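Voltage-sensor containing phosphatase (PDB 3V0D) probably dephosphorylates membrane phosphoinositides under voltage control, using a PTEN-like phosphatase domain that is followed by a C2 domain. Local coordinates at residues T28-T31 and I35-S38; L136-L141 and E155-R160; D21-D26 and K60-D65. The protein carries 1 engineered substitution. One frame throughout, in Å; residues are numbered along the deposited sequence.

Overall arrangement
All three contacts lie in the tensin-type phosphatase domain, and interaction 1 joins the other two. Its centre is about 10 Å from that of interaction 2 and about 12 Å from that of interaction 3. Two tyrosine hydroxyls make the junctions: Tyr156 OH lies 2.7 Å from Val30 O, and Tyr29 OH lies 2.7 Å from His63 NE2, both probable hydrogen bonds. Interactions 2 and 3 do not touch, their nearest atoms being about 9 Å apart. As in other cysteine-dependent phosphatases, the phosphate-binding loop follows strand 121-125 and leads into helix 131-143, which interaction 2 uses; here its catalytic cysteine is an engineered serine.

Interaction 1. Residues T28-T31 and I35-S38; sequences TYVT and IAMS
Thr28 and Ala36 face each other as an antiparallel hydrogen-bonded pair, and both backbone bonds of the contact belong to them. Thr28 N donates a hydrogen bond to Ala36 O at 2.8 Å, and Ala36 N donates one to Thr28 O at 2.9 Å. Besides the N-H of Ala36, Thr28 O takes a CA-H...O contact from the neighbouring residue, with Ile35 CA at 3.2 Å.

The next pair, Tyr29 with Ile35, is of the non-hydrogen-bonded kind, and side chains do the work. Ile35 CG1 sits over one face of the Tyr29 ring, 3.9 Å from its centroid and 22° off the normal, in a CH-pi contact. CG of Tyr29 and CG1 of Ile35 both lie anti to the carbonyl carbon of their own residue (chi1 -77° and -69°), and the two side chains run side by side in the same direction. Ile35 CD1 can therefore follow the ring outward, reaching CE2 of Tyr29 at 3.6 Å.

These pairs build the beta hairpin of strands 27-29 and 34-41, at the margin of the mixed sheet of the phosphatase domain. The second strand continues inward, bonding through Ile35 and Met37 to strand 121-125. Beta-branched Ile35 suits this extended, buried position.

On the other sheet face, Val30 CG2 meets Ala36 CB at 3.8 Å. The small alanine lets the hairpin come close to helix 131-143, where Ala36 touches Thr133 and Val30 touches Val137. Thr28 OG1 is engaged beyond the hairpin, hydrogen-bonded to Arg161 NH1 and Lys15 O, so this buried hydroxyl has polar company.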
ATOM      1  N   THR A  28      -5.663 -19.312   0.404  1.00 18.93           N
ATOM      2  CA  THR A  28      -6.279 -19.247   1.716  1.00 19.01           C
ATOM      3  C   THR A  28      -7.720 -18.793   1.576  1.00 17.86           C
ATOM      4  O   THR A  28      -7.975 -17.744   0.962  1.00 18.31           O
ATOM      5  CB  THR A  28      -5.540 -18.213   2.607  1.00 19.56           C
ATOM      6  OG1 THR A  28      -4.142 -18.538   2.690  1.00 22.13           O
ATOM      7  CG2 THR A  28      -6.167 -18.097   4.003  1.00 22.61           C
ATOM      8  N   TYR A  29      -8.661 -19.517   2.182  1.00 18.20           N
ATOM      9  CA  TYR A  29     -10.016 -19.012   2.371  1.00 17.63           C
ATOM     10  C   TYR A  29     -10.016 -18.068   3.563  1.00 17.83           C
ATOM     11  O   TYR A  29     -10.035 -18.487   4.716  1.00 19.69           O
ATOM     12  CB  TYR A  29     -11.024 -20.145   2.577  1.00 18.83           C
ATOM     13  CG  TYR A  29     -11.402 -20.844   1.305  1.00 18.92           C
ATOM     14  CD1 TYR A  29     -10.632 -21.893   0.801  1.00 21.02           C
ATOM     15  CD2 TYR A  29     -12.515 -20.438   0.584  1.00 19.07           C
ATOM     16  CE1 TYR A  29     -10.986 -22.542  -0.369  1.00 21.61           C
ATOM     17  CE2 TYR A  29     -12.894 -21.080  -0.596  1.00 19.81           C
ATOM     18  CZ  TYR A  29     -12.115 -22.135  -1.072  1.00 20.22           C
ATOM     19  OH  TYR A  29     -12.455 -22.790  -2.231  1.00 22.63           O
ATOM     20  N   VAL A  30      -9.903 -16.777   3.286  1.00 17.34           N
ATOM     21  CA  VAL A  30      -9.991 -15.762   4.334  1.00 17.89           C
ATOM     22  C   VAL A  30     -11.373 -15.809   4.993  1.00 17.81           C
ATOM     23  O   VAL A  30     -11.474 -15.756   6.217  1.00 19.05           O
ATOM     24  CB  VAL A  30      -9.637 -14.371   3.773  1.00 17.87           C
ATOM     25  CG1 VAL A  30      -9.842 -13.288   4.840  1.00 19.38           C
ATOM     26  CG2 VAL A  30      -8.176 -14.363   3.254  1.00 20.07           C
ATOM     27  N   THR A  31     -12.398 -15.943   4.146  1.00 17.88           N
ATOM     28  CA  THR A  31     -13.739 -16.365   4.550  1.00 18.71           C
ATOM     29  C   THR A  31     -14.150 -17.469   3.580  1.00 18.95           C
ATOM     30  O   THR A  31     -13.395 -17.804   2.669  1.00 19.31           O
ATOM     31  CB  THR A  31     -14.765 -15.246   4.487  1.00 18.43           C
ATOM     32  OG1 THR A  31     -15.065 -14.979   3.119  1.00 19.07           O
ATOM     33  CG2 THR A  31     -14.286 -13.962   5.193  1.00 19.11           C
ATOM     34  N   ILE A  35     -11.055 -15.371  -1.050  1.00 15.91           N
ATOM     35  CA  ILE A  35      -9.811 -16.095  -1.136  1.00 16.11           C
ATOM     36  C   ILE A  35      -8.660 -15.111  -1.333  1.00 15.57           C
ATOM     37  O   ILE A  35      -8.802 -14.140  -2.086  1.00 15.85           O
ATOM     38  CB  ILE A  35      -9.887 -17.123  -2.276  1.00 17.12           C
ATOM     39  CG1 ILE A  35     -10.875 -18.245  -1.912  1.00 18.65           C
ATOM     40  CG2 ILE A  35      -8.511 -17.686  -2.640  1.00 18.49           C
ATOM     41  CD1 ILE A  35     -11.445 -18.947  -3.136  1.00 21.52           C
ATOM     42  N   ALA A  36      -7.532 -15.373  -0.655  1.00 16.07           N
ATOM     43  CA  ALA A  36      -6.275 -14.685  -0.903  1.00 16.19           C
ATOM     44  C   ALA A  36      -5.281 -15.717  -1.405  1.00 16.33           C
ATOM     45  O   ALA A  36      -5.191 -16.814  -0.851  1.00 18.01           O
ATOM     46  CB  ALA A  36      -5.769 -14.052   0.367  1.00 16.90           C
ATOM     47  N   MET A  37      -4.506 -15.391  -2.439  1.00 15.71           N
ATOM     48  CA  MET A  37      -3.566 -16.370  -2.998  1.00 16.46           C
ATOM     49  C   MET A  37      -2.384 -15.654  -3.641  1.00 15.64           C
ATOM     50  O   MET A  37      -2.403 -14.426  -3.829  1.00 15.65           O
ATOM     51  CB  MET A  37      -4.288 -17.311  -3.978  1.00 16.60           C
ATOM     52  CG  MET A  37      -4.810 -16.576  -5.199  1.00 16.56           C
ATOM     53  SD  MET A  37      -5.812 -17.685  -6.214  1.00 16.97           S
ATOM     54  CE  MET A  37      -6.143 -16.602  -7.617  1.00 17.89           C
ATOM     55  N   SER A  38      -1.359 -16.428  -3.979  1.00 16.90           N
ATOM     56  CA  SER A  38      -0.191 -15.906  -4.678  1.00 17.16           C
ATOM     57  C   SER A  38      -0.415 -15.900  -6.198  1.00 16.50           C
ATOM     58  O   SER A  38      -1.502 -16.252  -6.689  1.00 17.37           O
ATOM     59  CB  SER A  38       1.050 -16.704  -4.280  1.00 18.61           C
ATOM     60  OG  SER A  38       0.842 -18.061  -4.529  1.00 20.90           O
TER

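Interaction 2. Residues L136-L141 and E155-R160; sequences LVSSWL and EYFGSR
Val137 and Phe157 make one of the two apolar contacts of this helix pair, their side chains crossing at about a right angle. Val137 CG1 comes to 3.7 Å from Phe157 CD1, approaching the ring obliquely. With CG anti to its own backbone N (chi1 174°), Phe157 swings its ring past Val137, and the compact, branched valine fits beside it. The second apolar touch joins Leu141 to Tyr156: CD1 of Leu141 meets CD2 of Tyr156 at 3.8 Å, at the ring edge and near its plane.

Beside them Ser138 plays a non-polar role. Its OG rests 3.6 Å from Phe157 CB, while its hydrogen bond is made to Gly134 O within its own helix. Serine is small enough for the place where the backbones come closest, Ser138 CA and Phe157 CA being 6.4 Å apart.

Within the second helix, Ser159 OG donates to Tyr156 O at 2.8 Å, and that carbonyl also takes the backbone N-H of Arg160. The Tyr156 hydroxyl reaches out to the hairpin, to Val30 O.

The short helical segments approach to 9.5 Å between axes, with 126° between their directions. Helix 131-143 also packs on helix 100-115 through Leu136 and Trp140, and on Val182 of helix 176-191 through Ser138 and Ser139. Strand 34-41 closes in on both partners, Val34 meeting Val137 and Ala36 meeting the Phe157 ring.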
ATOM      1  N   LEU A 136      -6.675  -4.865  -0.273  1.00 14.05           N
ATOM      2  CA  LEU A 136      -7.992  -4.996  -0.888  1.00 14.08           C
ATOM      3  C   LEU A 136      -8.903  -5.964  -0.138  1.00 14.35           C
ATOM      4  O   LEU A 136     -10.101  -5.706  -0.049  1.00 14.50           O
ATOM      5  CB  LEU A 136      -7.888  -5.328  -2.381  1.00 14.52           C
ATOM      6  CG  LEU A 136      -7.741  -4.092  -3.294  1.00 14.82           C
ATOM      7  CD1 LEU A 136      -6.451  -3.311  -3.001  1.00 16.25           C
ATOM      8  CD2 LEU A 136      -7.843  -4.473  -4.745  1.00 15.48           C
ATOM      9  N   VAL A 137      -8.355  -7.065   0.371  1.00 14.48           N
ATOM     10  CA  VAL A 137      -9.182  -7.978   1.142  1.00 14.88           C
ATOM     11  C   VAL A 137      -9.738  -7.265   2.377  1.00 14.10           C
ATOM     12  O   VAL A 137     -10.921  -7.391   2.711  1.00 14.69           O
ATOM     13  CB  VAL A 137      -8.430  -9.267   1.549  1.00 15.11           C
ATOM     14  CG1 VAL A 137      -9.226 -10.054   2.586  1.00 16.40           C
ATOM     15  CG2 VAL A 137      -8.130 -10.138   0.357  1.00 17.15           C
ATOM     16  N   SER A 138      -8.880  -6.520   3.087  1.00 14.35           N
ATOM     17  CA  SER A 138      -9.333  -5.846   4.300  1.00 14.54           C
ATOM     18  C   SER A 138     -10.373  -4.789   3.976  1.00 14.56           C
ATOM     19  O   SER A 138     -11.353  -4.631   4.692  1.00 15.17           O
ATOM     20  CB  SER A 138      -8.144  -5.231   5.047  1.00 15.11           C
ATOM     21  OG  SER A 138      -7.222  -6.224   5.451  1.00 16.21           O
ATOM     22  N   SER A 139     -10.174  -4.061   2.877  1.00 14.48           N
ATOM     23  CA  SER A 139     -11.172  -3.077   2.458  1.00 14.76           C
ATOM     24  C   SER A 139     -12.500  -3.777   2.140  1.00 14.54           C
ATOM     25  O   SER A 139     -13.569  -3.272   2.518  1.00 14.77           O
ATOM     26  CB  SER A 139     -10.663  -2.292   1.244  1.00 14.71           C
ATOM     27  OG  SER A 139      -9.521  -1.516   1.570  1.00 15.38           O
ATOM     28  N   TRP A 140     -12.445  -4.900   1.424  1.00 14.63           N
ATOM     29  CA  TRP A 140     -13.679  -5.647   1.128  1.00 14.86           C
ATOM     30  C   TRP A 140     -14.398  -6.087   2.396  1.00 14.74           C
ATOM     31  O   TRP A 140     -15.610  -5.986   2.483  1.00 15.19           O
ATOM     32  CB  TRP A 140     -13.391  -6.839   0.211  1.00 15.38           C
ATOM     33  CG  TRP A 140     -14.602  -7.691   0.074  1.00 15.17           C
ATOM     34  CD1 TRP A 140     -14.816  -8.921   0.663  1.00 16.33           C
ATOM     35  CD2 TRP A 140     -15.820  -7.349  -0.573  1.00 16.09           C
ATOM     36  NE1 TRP A 140     -16.082  -9.367   0.391  1.00 17.13           N
ATOM     37  CE2 TRP A 140     -16.725  -8.412  -0.351  1.00 16.80           C
ATOM     38  CE3 TRP A 140     -16.239  -6.248  -1.315  1.00 16.78           C
ATOM     39  CZ2 TRP A 140     -18.022  -8.400  -0.846  1.00 19.39           C
ATOM     40  CZ3 TRP A 140     -17.535  -6.236  -1.804  1.00 19.96           C
ATOM     41  CH2 TRP A 140     -18.403  -7.308  -1.574  1.00 20.50           C
ATOM     42  N   LEU A 141     -13.643  -6.583   3.384  1.00 15.09           N
ATOM     43  CA  LEU A 141     -14.261  -7.040   4.616  1.00 16.36           C
ATOM     44  C   LEU A 141     -14.953  -5.918   5.363  1.00 15.49           C
ATOM     45  O   LEU A 141     -15.990  -6.146   5.990  1.00 16.74           O
ATOM     46  CB  LEU A 141     -13.237  -7.744   5.497  1.00 17.66           C
ATOM     47  CG  LEU A 141     -12.698  -9.039   4.923  1.00 20.70           C
ATOM     48  CD1 LEU A 141     -11.511  -9.530   5.751  1.00 24.63           C
ATOM     49  CD2 LEU A 141     -13.816 -10.108   4.764  1.00 24.09           C
ATOM     50  N   GLU A 155      -6.085  -6.988  10.953  1.00 17.24           N
ATOM     51  CA  GLU A 155      -5.614  -8.032  11.841  1.00 17.99           C
ATOM     52  C   GLU A 155      -6.251  -9.355  11.491  1.00 17.61           C
ATOM     53  O   GLU A 155      -5.586 -10.381  11.579  1.00 18.64           O
ATOM     54  CB  GLU A 155      -5.891  -7.656  13.283  1.00 19.13           C
ATOM     55  CG  GLU A 155      -4.951  -6.585  13.759  1.00 22.18           C
ATOM     56  CD  GLU A 155      -4.928  -6.367  15.238  1.00 27.45           C
ATOM     57  OE1 GLU A 155      -4.198  -5.448  15.653  1.00 31.89           O
ATOM     58  OE2 GLU A 155      -5.605  -7.091  15.985  1.00 29.17           O
ATOM     59  N   TYR A 156      -7.512  -9.361  11.070  1.00 17.19           N
ATOM     60  CA  TYR A 156      -8.159 -10.599  10.650  1.00 16.90           C
ATOM     61  C   TYR A 156      -7.464 -11.170   9.407  1.00 17.25           C
ATOM     62  O   TYR A 156      -7.127 -12.368   9.348  1.00 17.48           O
ATOM     63  CB  TYR A 156      -9.657 -10.394  10.414  1.00 17.28           C
ATOM     64  CG  TYR A 156     -10.318 -11.659   9.961  1.00 16.64           C
ATOM     65  CD1 TYR A 156     -10.595 -12.678  10.878  1.00 16.88           C
ATOM     66  CD2 TYR A 156     -10.696 -11.850   8.636  1.00 17.34           C
ATOM     67  CE1 TYR A 156     -11.184 -13.865  10.480  1.00 17.76           C
ATOM     68  CE2 TYR A 156     -11.300 -13.030   8.231  1.00 17.32           C
ATOM     69  CZ  TYR A 156     -11.531 -14.035   9.147  1.00 17.26           C
ATOM     70  OH  TYR A 156     -12.133 -15.215   8.767  1.00 18.34           O
ATOM     71  N   PHE A 157      -7.223 -10.323   8.408  1.00 17.05           N
ATOM     72  CA  PHE A 157      -6.485 -10.781   7.237  1.00 17.56           C
ATOM     73  C   PHE A 157      -5.137 -11.358   7.657  1.00 17.67           C
ATOM     74  O   PHE A 157      -4.754 -12.447   7.217  1.00 18.33           O
ATOM     75  CB  PHE A 157      -6.272  -9.620   6.239  1.00 17.68           C
ATOM     76  CG  PHE A 157      -5.389 -10.019   5.102  1.00 17.30           C
ATOM     77  CD1 PHE A 157      -5.872 -10.796   4.049  1.00 17.19           C
ATOM     78  CD2 PHE A 157      -4.041  -9.664   5.097  1.00 18.06           C
ATOM     79  CE1 PHE A 157      -5.024 -11.204   3.014  1.00 18.19           C
ATOM     80  CE2 PHE A 157      -3.190 -10.072   4.053  1.00 18.64           C
ATOM     81  CZ  PHE A 157      -3.690 -10.840   3.019  1.00 19.01           C
ATOM     82  N   GLY A 158      -4.431 -10.621   8.511  1.00 18.32           N
ATOM     83  CA  GLY A 158      -3.125 -11.099   8.958  1.00 20.37           C
ATOM     84  C   GLY A 158      -3.234 -12.444   9.678  1.00 20.16           C
ATOM     85  O   GLY A 158      -2.414 -13.319   9.445  1.00 21.93           O
ATOM     86  N   SER A 159      -4.262 -12.617  10.508  1.00 21.29           N
ATOM     87  CA  SER A 159      -4.450 -13.857  11.258  1.00 22.36           C
ATOM     88  C   SER A 159      -4.735 -15.041  10.358  1.00 21.89           C
ATOM     89  O   SER A 159      -4.434 -16.181  10.705  1.00 24.13           O
ATOM     90  CB  SER A 159      -5.571 -13.706  12.297  1.00 23.02           C
ATOM     91  OG  SER A 159      -6.887 -13.807  11.759  1.00 24.54           O
ATOM     92  N   ARG A 160      -5.349 -14.779   9.203  1.00 21.01           N
ATOM     93  CA  ARG A 160      -5.715 -15.869   8.280  1.00 21.07           C
ATOM     94  C   ARG A 160      -4.624 -16.185   7.274  1.00 20.90           C
ATOM     95  O   ARG A 160      -4.497 -17.329   6.862  1.00 21.51           O
ATOM     96  CB  ARG A 160      -7.056 -15.583   7.594  0.53 21.53           C
ATOM     97  CG  ARG A 160      -8.224 -15.516   8.572  0.53 23.15           C
ATOM     98  CD  ARG A 160      -7.966 -16.434   9.764  0.53 24.86           C
ATOM     99  NE  ARG A 160      -9.184 -16.841  10.433  0.53 25.91           N
ATOM    100  CZ  ARG A 160      -9.484 -16.573  11.695  0.53 24.19           C
ATOM    101  NH1 ARG A 160      -8.657 -15.867  12.473  0.53 21.19           N
ATOM    102  NH2 ARG A 160     -10.626 -17.046  12.174  0.53 24.82           N
TER

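Interaction 3. Residues D21-D26 and K60-D65; sequences DGFDLD and KTKHPD
Thr61, on the last turn of helix 52-62, approaches the Phe23 ring at its edge: its OG1 lies near the ring plane, 4.4 Å from Phe23 CZ. The hydroxyl is not left without a partner beside this hydrocarbon, because it hydrogen-bonds Arg57 O one turn back in the same helix. A threonine at a helix surface can do both things at once, its short side chain folding back to the backbone. Phe23 itself is buried against the helix, its ring edge-to-face with Phe58.

Lys62 follows and makes the main contact. Its chain is bent at chi2 (-72°) and extended beyond, which carries CE past the ring, 4.3 Å from Phe23 CE1, and brings the ammonium group to Asp21. The flexible methylenes suit this passage: CE passes obliquely beside the ring while the charge goes on to the carboxylate. NZ donates to Asp21 OD1 at 2.7 Å in a salt bridge, meeting that oxygen from above the carboxylate plane, 38° out of it. The two side chains cross at about a right angle. Asp21 holds its place in a type I' turn between strands 17-20 and 23-25, formed with Gly22; both residues have positive phi, a site where glycine is at ease.

His63 is the first residue to leave helical geometry, and its NE2 hydrogen-bonds the Tyr29 hydroxyl, linking the helix end to the neighbouring hairpin.

The contact thus spans a wide gap, Asp21 CA and Lys62 CA being 10.1 Å apart, bridged mainly by the long lysine side chain rather than by close backbones. Asp21 is exposed, so water probably weakens the ion pair, whose short NZ-OD1 contact nevertheless matches opposite charges beside the buried Phe23.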
ATOM      1  N   ASP A  21      -7.946 -32.568  -1.772  1.00 38.58           N
ATOM      2  CA  ASP A  21      -8.659 -32.998  -2.981  1.00 37.99           C
ATOM      3  C   ASP A  21      -7.815 -32.940  -4.255  1.00 36.98           C
ATOM      4  O   ASP A  21      -8.317 -32.592  -5.322  1.00 37.07           O
ATOM      5  CB  ASP A  21      -9.954 -32.196  -3.153  1.00 38.66           C
ATOM      6  CG  ASP A  21     -10.849 -32.268  -1.933  1.00 40.18           C
ATOM      7  OD1 ASP A  21     -11.392 -31.214  -1.536  1.00 41.44           O
ATOM      8  OD2 ASP A  21     -10.996 -33.376  -1.359  1.00 42.44           O
ATOM      9  N   GLY A  22      -6.537 -33.276  -4.128  1.00 35.58           N
ATOM     10  CA  GLY A  22      -5.631 -33.311  -5.267  1.00 34.29           C
ATOM     11  C   GLY A  22      -5.063 -31.970  -5.693  1.00 33.19           C
ATOM     12  O   GLY A  22      -4.514 -31.859  -6.783  1.00 33.84           O
ATOM     13  N   PHE A  23      -5.195 -30.956  -4.833  1.00 32.06           N
ATOM     14  CA  PHE A  23      -4.575 -29.645  -5.041  1.00 30.36           C
ATOM     15  C   PHE A  23      -3.532 -29.398  -3.975  1.00 30.42           C
ATOM     16  O   PHE A  23      -3.638 -29.896  -2.845  1.00 31.11           O
ATOM     17  CB  PHE A  23      -5.616 -28.527  -4.991  1.00 30.69           C
ATOM     18  CG  PHE A  23      -6.606 -28.584  -6.110  1.00 29.59           C
ATOM     19  CD1 PHE A  23      -7.857 -29.171  -5.927  1.00 29.87           C
ATOM     20  CD2 PHE A  23      -6.283 -28.069  -7.363  1.00 29.53           C
ATOM     21  CE1 PHE A  23      -8.771 -29.226  -6.973  1.00 29.65           C
ATOM     22  CE2 PHE A  23      -7.199 -28.112  -8.413  1.00 29.02           C
ATOM     23  CZ  PHE A  23      -8.433 -28.694  -8.227  1.00 28.99           C
ATOM     24  N   ASP A  24      -2.513 -28.639  -4.347  1.00 29.04           N
ATOM     25  CA  ASP A  24      -1.496 -28.208  -3.420  1.00 28.66           C
ATOM     26  C   ASP A  24      -1.128 -26.798  -3.848  1.00 27.61           C
ATOM     27  O   ASP A  24      -0.293 -26.617  -4.730  1.00 28.37           O
ATOM     28  CB  ASP A  24      -0.288 -29.154  -3.468  1.00 29.47           C
ATOM     29  CG  ASP A  24       0.697 -28.896  -2.347  1.00 32.08           C
ATOM     30  OD1 ASP A  24       1.531 -29.792  -2.091  1.00 37.29           O
ATOM     31  OD2 ASP A  24       0.648 -27.818  -1.720  1.00 34.62           O
ATOM     32  N   LEU A  25      -1.769 -25.811  -3.223  1.00 26.44           N
ATOM     33  CA  LEU A  25      -1.657 -24.415  -3.651  1.00 25.73           C
ATOM     34  C   LEU A  25      -1.451 -23.456  -2.487  1.00 24.81           C
ATOM     35  O   LEU A  25      -1.952 -23.695  -1.380  1.00 25.63           O
ATOM     36  CB  LEU A  25      -2.918 -24.000  -4.432  1.00 25.81           C
ATOM     37  CG  LEU A  25      -3.172 -24.703  -5.774  1.00 25.55           C
ATOM     38  CD1 LEU A  25      -4.571 -24.387  -6.288  1.00 25.85           C
ATOM     39  CD2 LEU A  25      -2.122 -24.321  -6.825  1.00 25.24           C
ATOM     40  N   ASP A  26      -0.741 -22.361  -2.762  1.00 23.75           N
ATOM     41  CA  ASP A  26      -0.645 -21.233  -1.847  1.00 23.57           C
ATOM     42  C   ASP A  26      -1.939 -20.414  -2.011  1.00 22.29           C
ATOM     43  O   ASP A  26      -2.053 -19.563  -2.896  1.00 21.64           O
ATOM     44  CB  ASP A  26       0.602 -20.403  -2.182  1.00 24.61           C
ATOM     45  CG  ASP A  26       0.874 -19.281  -1.184  1.00 27.67           C
ATOM     46  OD1 ASP A  26       0.033 -19.019  -0.301  1.00 31.69           O
ATOM     47  OD2 ASP A  26       1.987 -18.697  -1.256  1.00 32.36           O
ATOM     48  N   LYS A  60     -12.472 -23.692 -11.586  1.00 22.61           N
ATOM     49  CA  LYS A  60     -13.470 -24.333 -12.430  1.00 24.40           C
ATOM     50  C   LYS A  60     -14.112 -25.539 -11.740  1.00 24.71           C
ATOM     51  O   LYS A  60     -15.293 -25.837 -11.971  1.00 26.80           O
ATOM     52  CB  LYS A  60     -12.834 -24.749 -13.745  1.00 24.68           C
ATOM     53  CG  LYS A  60     -12.497 -23.556 -14.603  1.00 28.07           C
ATOM     54  CD  LYS A  60     -11.866 -23.983 -15.896  1.00 30.73           C
ATOM     55  CE  LYS A  60     -11.274 -22.801 -16.633  1.00 32.92           C
ATOM     56  NZ  LYS A  60     -10.102 -23.256 -17.453  1.00 34.76           N
ATOM     57  N   THR A  61     -13.342 -26.224 -10.893  1.00 25.17           N
ATOM     58  CA  THR A  61     -13.803 -27.424 -10.184  1.00 26.74           C
ATOM     59  C   THR A  61     -14.613 -27.086  -8.940  1.00 26.45           C
ATOM     60  O   THR A  61     -15.682 -27.661  -8.713  1.00 27.48           O
ATOM     61  CB  THR A  61     -12.597 -28.321  -9.770  1.00 27.18           C
ATOM     62  OG1 THR A  61     -11.880 -28.707 -10.944  1.00 29.86           O
ATOM     63  CG2 THR A  61     -13.059 -29.594  -9.011  1.00 29.28           C
ATOM     64  N   LYS A  62     -14.098 -26.159  -8.139  1.00 25.54           N
ATOM     65  CA  LYS A  62     -14.661 -25.866  -6.829  1.00 25.61           C
ATOM     66  C   LYS A  62     -15.724 -24.777  -6.836  1.00 23.40           C
ATOM     67  O   LYS A  62     -16.590 -24.732  -5.941  1.00 24.17           O
ATOM     68  CB  LYS A  62     -13.555 -25.475  -5.847  1.00 26.41           C
ATOM     69  CG  LYS A  62     -12.500 -26.541  -5.569  1.00 30.46           C
ATOM     70  CD  LYS A  62     -13.035 -27.661  -4.736  1.00 34.29           C
ATOM     71  CE  LYS A  62     -11.906 -28.509  -4.171  1.00 36.85           C
ATOM     72  NZ  LYS A  62     -12.487 -29.651  -3.422  1.00 39.01           N
ATOM     73  N   HIS A  63     -15.643 -23.872  -7.810  1.00 21.96           N
ATOM     74  CA  HIS A  63     -16.550 -22.731  -7.856  1.00 20.97           C
ATOM     75  C   HIS A  63     -17.035 -22.485  -9.285  1.00 21.23           C
ATOM     76  O   HIS A  63     -16.979 -21.347  -9.772  1.00 20.51           O
ATOM     77  CB  HIS A  63     -15.864 -21.477  -7.290  1.00 21.10           C
ATOM     78  CG  HIS A  63     -15.396 -21.631  -5.877  1.00 20.68           C
ATOM     79  ND1 HIS A  63     -16.263 -21.627  -4.804  1.00 21.10           N
ATOM     80  CD2 HIS A  63     -14.155 -21.827  -5.366  1.00 21.01           C
ATOM     81  CE1 HIS A  63     -15.569 -21.785  -3.688  1.00 20.89           C
ATOM     82  NE2 HIS A  63     -14.289 -21.918  -4.001  1.00 21.35           N
ATOM     83  N   PRO A  64     -17.497 -23.553  -9.978  1.00 22.44           N
ATOM     84  CA  PRO A  64     -17.799 -23.381 -11.402  1.00 22.61           C
ATOM     85  C   PRO A  64     -18.797 -22.255 -11.667  1.00 21.58           C
ATOM     86  O   PRO A  64     -19.869 -22.181 -11.039  1.00 21.50           O
ATOM     87  CB  PRO A  64     -18.393 -24.747 -11.820  1.00 24.33           C
ATOM     88  CG  PRO A  64     -18.844 -25.363 -10.556  1.00 25.16           C
ATOM     89  CD  PRO A  64     -17.859 -24.903  -9.520  1.00 23.26           C
ATOM     90  N   ASP A  65     -18.405 -21.358 -12.571  1.00 21.39           N
ATOM     91  CA  ASP A  65     -19.215 -20.202 -12.972  0.77 22.00           C
ATOM     92  C   ASP A  65     -19.559 -19.256 -11.834  1.00 21.19           C
ATOM     93  O   ASP A  65     -20.458 -18.420 -11.966  1.00 22.94           O
ATOM     94  CB  ASP A  65     -20.508 -20.629 -13.683  0.77 23.42           C
ATOM     95  CG  ASP A  65     -20.254 -21.427 -14.928  0.77 26.59           C
ATOM     96  OD1 ASP A  65     -19.411 -21.026 -15.765  0.77 29.69           O
ATOM     97  OD2 ASP A  65     -20.921 -22.464 -15.067  0.77 29.71           O
TER